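Local coordinates for protein EDTA monooxygenase (EDTA-degrading bacterium BNC1, PDB 5DQP) that probably oxidises EDTA as a flavin (FMN)-dependent monooxygenase that works with a partner flavin reductase, at residues 48-53 / 398-403; 280-285 / 351-356. All coordinates share one frame; numbering follows the deposited sequence.

Interaction 1 (48-53 / 398-403); sequences GRIDAF and QVVPIL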
loop_
_atom_site.group_PDB
_atom_site.type_symbol
_atom_site.label_atom_id
_atom_site.label_comp_id
_atom_site.label_asym_id
_atom_site.label_seq_id
_atom_site.Cartn_x
_atom_site.Cartn_y
_atom_site.Cartn_z
ATOM N N GLY A 48 18.773 8.135 14.054
ATOM C CA GLY A 48 18.574 9.430 14.676
ATOM C C GLY A 48 17.399 9.547 15.620
ATOM O O GLY A 48 17.207 10.617 16.216
ATOM N N ARG A 49 16.614 8.478 15.796
ATOM C CA ARG A 49 15.355 8.531 16.550
ATOM C C ARG A 49 14.346 9.509 15.947
ATOM O O ARG A 49 13.498 10.062 16.658
ATOM C CB ARG A 49 15.588 8.892 18.018
ATOM C CG ARG A 49 16.641 8.072 18.722
ATOM C CD ARG A 49 16.442 6.571 18.531
ATOM N NE ARG A 49 17.524 5.836 19.187
ATOM C CZ ARG A 49 18.218 4.843 18.641
ATOM N NH1 ARG A 49 17.970 4.430 17.402
ATOM N NH2 ARG A 49 19.168 4.255 19.355
ATOM N N ILE A 50 14.425 9.767 14.642
ATOM C CA ILE A 50 13.368 10.545 14.012
ATOM C C ILE A 50 12.036 9.889 14.344
ATOM O O ILE A 50 11.937 8.661 14.421
ATOM C CB ILE A 50 13.607 10.649 12.495
ATOM C CG1 ILE A 50 14.960 11.320 12.213
ATOM C CG2 ILE A 50 12.508 11.455 11.826
ATOM C CD1 ILE A 50 15.242 12.615 12.985
ATOM N N ASP A 51 11.002 10.706 14.590
ATOM C CA ASP A 51 9.735 10.121 15.011
ATOM C C ASP A 51 9.044 9.383 13.869
ATOM O O ASP A 51 8.472 8.310 14.088
ATOM C CB ASP A 51 8.827 11.191 15.600
ATOM C CG ASP A 51 9.396 11.766 16.872
ATOM O OD1 ASP A 51 9.468 11.012 17.871
ATOM O OD2 ASP A 51 9.802 12.946 16.862
ATOM N N ALA A 52 9.089 9.920 12.649
ATOM C CA ALA A 52 8.455 9.235 11.523
ATOM C C ALA A 52 9.064 9.723 10.213
ATOM O O ALA A 52 9.561 10.850 10.135
ATOM C CB ALA A 52 6.935 9.469 11.507
ATOM N N PHE A 53 9.026 8.864 9.187
ATOM C CA PHE A 53 9.258 9.366 7.848
ATOM C C PHE A 53 7.925 9.841 7.272
ATOM O O PHE A 53 6.846 9.558 7.799
ATOM C CB PHE A 53 9.932 8.314 6.937
ATOM C CG PHE A 53 9.116 7.036 6.732
ATOM C CD1 PHE A 53 8.132 6.975 5.766
ATOM C CD2 PHE A 53 9.359 5.906 7.504
ATOM C CE1 PHE A 53 7.375 5.828 5.587
ATOM C CE2 PHE A 53 8.627 4.745 7.327
ATOM C CZ PHE A 53 7.627 4.701 6.369
ATOM N N GLN A 398 24.858 15.026 12.507
ATOM C CA GLN A 398 25.457 16.248 13.028
ATOM C C GLN A 398 24.471 17.211 13.668
ATOM O O GLN A 398 24.870 17.959 14.547
ATOM C CB GLN A 398 26.238 16.960 11.913
ATOM C CG GLN A 398 27.298 16.006 11.309
ATOM C CD GLN A 398 28.092 16.598 10.164
ATOM O OE1 GLN A 398 28.530 17.744 10.233
ATOM N NE2 GLN A 398 28.307 15.805 9.108
ATOM N N VAL A 399 23.209 17.221 13.268
ATOM C CA VAL A 399 22.247 18.113 13.915
ATOM C C VAL A 399 21.561 17.421 15.087
ATOM O O VAL A 399 21.528 17.940 16.204
ATOM C CB VAL A 399 21.216 18.625 12.882
ATOM C CG1 VAL A 399 20.112 19.452 13.583
ATOM C CG2 VAL A 399 21.903 19.433 11.763
ATOM N N VAL A 400 21.018 16.223 14.850
ATOM C CA VAL A 400 20.332 15.490 15.907
ATOM C C VAL A 400 21.167 15.383 17.194
ATOM O O VAL A 400 20.631 15.668 18.270
ATOM C CB VAL A 400 19.838 14.144 15.376
ATOM C CG1 VAL A 400 19.474 13.170 16.499
ATOM C CG2 VAL A 400 18.624 14.392 14.453
ATOM N N PRO A 401 22.438 14.984 17.164
ATOM C CA PRO A 401 23.171 14.873 18.434
ATOM C C PRO A 401 23.284 16.204 19.184
ATOM O O PRO A 401 23.308 16.209 20.423
ATOM C CB PRO A 401 24.534 14.331 17.994
ATOM C CG PRO A 401 24.241 13.624 16.695
ATOM C CD PRO A 401 23.263 14.517 16.027
ATOM N N ILE A 402 23.325 17.329 18.466
ATOM C CA ILE A 402 23.251 18.625 19.124
ATOM C C ILE A 402 21.921 18.755 19.843
ATOM O O ILE A 402 21.869 19.078 21.035
ATOM C CB ILE A 402 23.473 19.767 18.108
ATOM C CG1 ILE A 402 24.821 19.596 17.382
ATOM C CG2 ILE A 402 23.382 21.122 18.813
ATOM C CD1 ILE A 402 25.192 20.770 16.423
ATOM N N LEU A 403 20.825 18.462 19.132
ATOM C CA LEU A 403 19.511 18.553 19.744
ATOM C C LEU A 403 19.404 17.637 20.939
ATOM O O LEU A 403 18.731 17.975 21.918
ATOM C CB LEU A 403 18.407 18.224 18.732
ATOM C CG LEU A 403 18.282 19.155 17.502
ATOM C CD1 LEU A 403 17.213 18.650 16.552
ATOM C CD2 LEU A 403 18.006 20.617 17.902
#
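The backbones approach most closely at G48 and V400, whose CA atoms stand 6.4 Å apart, and the contact packs the turn before one barrel strand against a helix on the outside of the barrel. The surroundings are those of a TIM-barrel, luciferase-like fold: helix 35-47 ends, the chain turns, and strand 52-55 enters the parallel sheet between strands 7-11 and 90-96. The reversal is a Schellman motif, in which R49 takes a positive phi and two bonds run back into the last helical turn. The other partner, helix 390-405, is kinked at P401 and I402, neither of whose nitrogens bonds to the turn before, P401 having no N-H to give; the L403 N to V399 O bond, 3.1 Å, is formed again one residue later.

One side chain from the helix, V400, serves both contacts, and its two methyls divide the work. With CG1 anti to the backbone N (chi1 164°), that methyl meets the carbonyl of G48, CG1 lying 3.4 Å from G48 O. The approach is well off the line of the carbonyl bond, with a C-O-CG1 angle of about 126°, and is a van der Waals contact. V400 CG2 lies 5.0 Å from G48 CA. With CG1 beside its backbone N and a further bend at chi2 (-48°), I50 brings CD1 to the helix, while elsewhere its side chain rests on L8 and S10 of strand 7-11. All three touching residues are buried. D51, beyond the contact, forms a salt bridge to R5 and accepts a hydrogen bond from L8 N. The apolar pair itself closes obliquely, I50 CD1 lying 4.1 Å from V400 CG2.

Interaction 2 (280-285 / 351-356); sequences RLVAEY and LALRMR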
loop_
_atom_site.group_PDB
_atom_site.type_symbol
_atom_site.label_atom_id
_atom_site.label_comp_id
_atom_site.label_asym_id
_atom_site.label_seq_id
_atom_site.Cartn_x
_atom_site.Cartn_y
_atom_site.Cartn_z
ATOM N N ARG A 280 30.245 26.714 -0.314
ATOM C CA ARG A 280 30.370 25.869 -1.493
ATOM C C ARG A 280 29.037 25.237 -1.866
ATOM O O ARG A 280 28.646 25.247 -3.040
ATOM C CB ARG A 280 31.419 24.775 -1.280
ATOM C CG ARG A 280 31.556 23.881 -2.521
ATOM C CD ARG A 280 32.317 22.597 -2.269
ATOM N NE ARG A 280 31.436 21.519 -1.821
ATOM C CZ ARG A 280 31.693 20.220 -1.978
ATOM N NH1 ARG A 280 32.810 19.825 -2.587
ATOM N NH2 ARG A 280 30.827 19.313 -1.531
ATOM N N LEU A 281 28.331 24.647 -0.891
ATOM C CA LEU A 281 27.054 24.007 -1.211
ATOM C C LEU A 281 26.071 25.021 -1.777
ATOM O O LEU A 281 25.300 24.707 -2.690
ATOM C CB LEU A 281 26.460 23.316 0.027
ATOM C CG LEU A 281 27.332 22.247 0.723
ATOM C CD1 LEU A 281 26.670 21.709 1.982
ATOM C CD2 LEU A 281 27.687 21.101 -0.208
ATOM N N VAL A 282 26.073 26.246 -1.243
ATOM C CA VAL A 282 25.146 27.244 -1.762
ATOM C C VAL A 282 25.500 27.580 -3.205
ATOM O O VAL A 282 24.617 27.805 -4.039
ATOM C CB VAL A 282 25.138 28.508 -0.888
ATOM C CG1 VAL A 282 24.363 29.622 -1.615
ATOM C CG2 VAL A 282 24.531 28.230 0.452
ATOM N N ALA A 283 26.797 27.616 -3.521
ATOM C CA ALA A 283 27.204 27.884 -4.895
ATOM C C ALA A 283 26.734 26.770 -5.820
ATOM O O ALA A 283 26.182 27.042 -6.889
ATOM C CB ALA A 283 28.719 28.077 -4.970
ATOM N N GLU A 284 26.899 25.511 -5.404
ATOM C CA GLU A 284 26.401 24.393 -6.199
ATOM C C GLU A 284 24.899 24.506 -6.428
ATOM O O GLU A 284 24.409 24.331 -7.549
ATOM C CB GLU A 284 26.715 23.068 -5.505
ATOM C CG GLU A 284 28.179 22.708 -5.425
ATOM C CD GLU A 284 28.425 21.536 -4.473
ATOM O OE1 GLU A 284 27.441 20.870 -4.053
ATOM O OE2 GLU A 284 29.605 21.295 -4.132
ATOM N N TYR A 285 24.145 24.754 -5.360
ATOM C CA TYR A 285 22.698 24.864 -5.501
ATOM C C TYR A 285 22.329 26.007 -6.440
ATOM O O TYR A 285 21.461 25.854 -7.308
ATOM C CB TYR A 285 22.067 25.052 -4.125
ATOM C CG TYR A 285 20.653 25.559 -4.149
ATOM C CD1 TYR A 285 19.600 24.708 -4.410
ATOM C CD2 TYR A 285 20.371 26.888 -3.883
ATOM C CE1 TYR A 285 18.297 25.170 -4.420
ATOM C CE2 TYR A 285 19.080 27.354 -3.882
ATOM C CZ TYR A 285 18.048 26.486 -4.157
ATOM O OH TYR A 285 16.764 26.943 -4.163
ATOM N N LEU A 351 17.621 37.111 2.066
ATOM C CA LEU A 351 16.221 36.739 1.946
ATOM C C LEU A 351 15.981 35.813 0.749
ATOM O O LEU A 351 15.205 34.862 0.851
ATOM C CB LEU A 351 15.369 38.008 1.849
ATOM C CG LEU A 351 13.865 37.819 1.654
ATOM C CD1 LEU A 351 13.234 37.156 2.886
ATOM C CD2 LEU A 351 13.221 39.179 1.358
ATOM N N ALA A 352 16.646 36.065 -0.384
ATOM C CA ALA A 352 16.471 35.229 -1.575
ATOM C C ALA A 352 16.733 33.756 -1.292
ATOM O O ALA A 352 16.078 32.874 -1.863
ATOM C CB ALA A 352 17.407 35.690 -2.693
ATOM N N LEU A 353 17.733 33.475 -0.461
ATOM C CA LEU A 353 18.092 32.109 -0.100
ATOM C C LEU A 353 17.166 31.571 0.992
ATOM O O LEU A 353 16.615 30.473 0.867
ATOM C CB LEU A 353 19.562 32.078 0.351
ATOM C CG LEU A 353 20.176 30.703 0.622
ATOM C CD1 LEU A 353 20.184 29.906 -0.670
ATOM C CD2 LEU A 353 21.584 30.820 1.208
ATOM N N ARG A 354 16.951 32.367 2.045
ATOM C CA ARG A 354 16.179 31.946 3.214
ATOM C C ARG A 354 14.765 31.509 2.851
ATOM O O ARG A 354 14.184 30.658 3.535
ATOM C CB ARG A 354 16.151 33.101 4.224
ATOM C CG ARG A 354 15.002 33.102 5.207
ATOM C CD ARG A 354 15.102 31.961 6.233
ATOM N NE ARG A 354 14.117 32.146 7.302
ATOM C CZ ARG A 354 12.872 31.673 7.249
ATOM N NH1 ARG A 354 12.480 30.974 6.180
ATOM N NH2 ARG A 354 12.029 31.880 8.253
ATOM N N MET A 355 14.192 32.075 1.786
ATOM C CA MET A 355 12.845 31.691 1.385
ATOM C C MET A 355 12.831 30.318 0.726
ATOM O O MET A 355 11.820 29.613 0.789
ATOM C CB MET A 355 12.242 32.736 0.438
ATOM C CG MET A 355 11.995 34.107 1.068
ATOM S SD MET A 355 11.143 33.996 2.665
ATOM C CE MET A 355 9.477 33.560 2.184
ATOM N N ARG A 356 13.939 29.917 0.117
ATOM C CA ARG A 356 14.068 28.613 -0.519
ATOM C C ARG A 356 14.539 27.524 0.452
ATOM O O ARG A 356 13.958 26.434 0.489
ATOM C CB ARG A 356 15.027 28.726 -1.704
ATOM C CG ARG A 356 14.697 29.871 -2.675
ATOM C CD ARG A 356 15.830 30.081 -3.691
ATOM N NE ARG A 356 15.783 29.109 -4.780
ATOM C CZ ARG A 356 15.215 29.333 -5.963
ATOM N NH1 ARG A 356 14.654 30.507 -6.237
ATOM N NH2 ARG A 356 15.214 28.378 -6.878
#
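R356 and Y285 meet around the tyrosine hydroxyl, and the arginine chain curls past that oxygen almost from its root. R356 CB lies 3.5 Å from Y285 OH; CG is a little farther from the same oxygen, at 3.9 Å, and CD returns to 3.3 Å. A bend at chi3 (80°) then turns NE onto the hydroxyl. The R356 NE to Y285 OH hydrogen bond is nearly straight, at 170°, but its 2.5 Å is very short, so the exact length deserves caution. NE arrives at the edge of the ring, near its plane, whereas the guanidinium as a whole is rotated 61° from the ring. Beyond NE, NH2 stays 3.4 Å from Y285 OH, and NH1 comes close to the like-charged R295.

An apolar pair of contacts lies alongside. L353 CD2 meets V282 CG2 tip to tip at 4.0 Å, and its other methyl, CD1, approaches Y285 CE2 obliquely at 4.2 Å. One leucine therefore touches residues three apart on the facing helix.

This is a surface contact between helix 275-287 and the end region of the helix beginning at 348. L281 and V282 lean on L270 of strand 262-271, while L351 and R354 pack against helix 331-344, with R354 also salt-bridged to E344.

Overall arrangement
Interactions 1 and 2 do not touch: their centres are 23 Å apart and their nearest atoms about 9 Å. Along the chain, both segments of interaction 2 fall between 53 and 398 in the sequence. The barrel connects them, because strand 262-271, which precedes helix 275-287, pairs with strand 380-383, which precedes helix 390-405. Interaction 1 is buried, about 16 Å from the centre of the chain, and interaction 2 lies at the surface, about 22 Å out. Both are away from the predicted FMN-binding residues. D57 of that site follows strand 52-55, whereas interaction 1 sits at the strand's beginning, so it probably lies at the end of the barrel opposite the flavin site, the N-terminal ends of the strands.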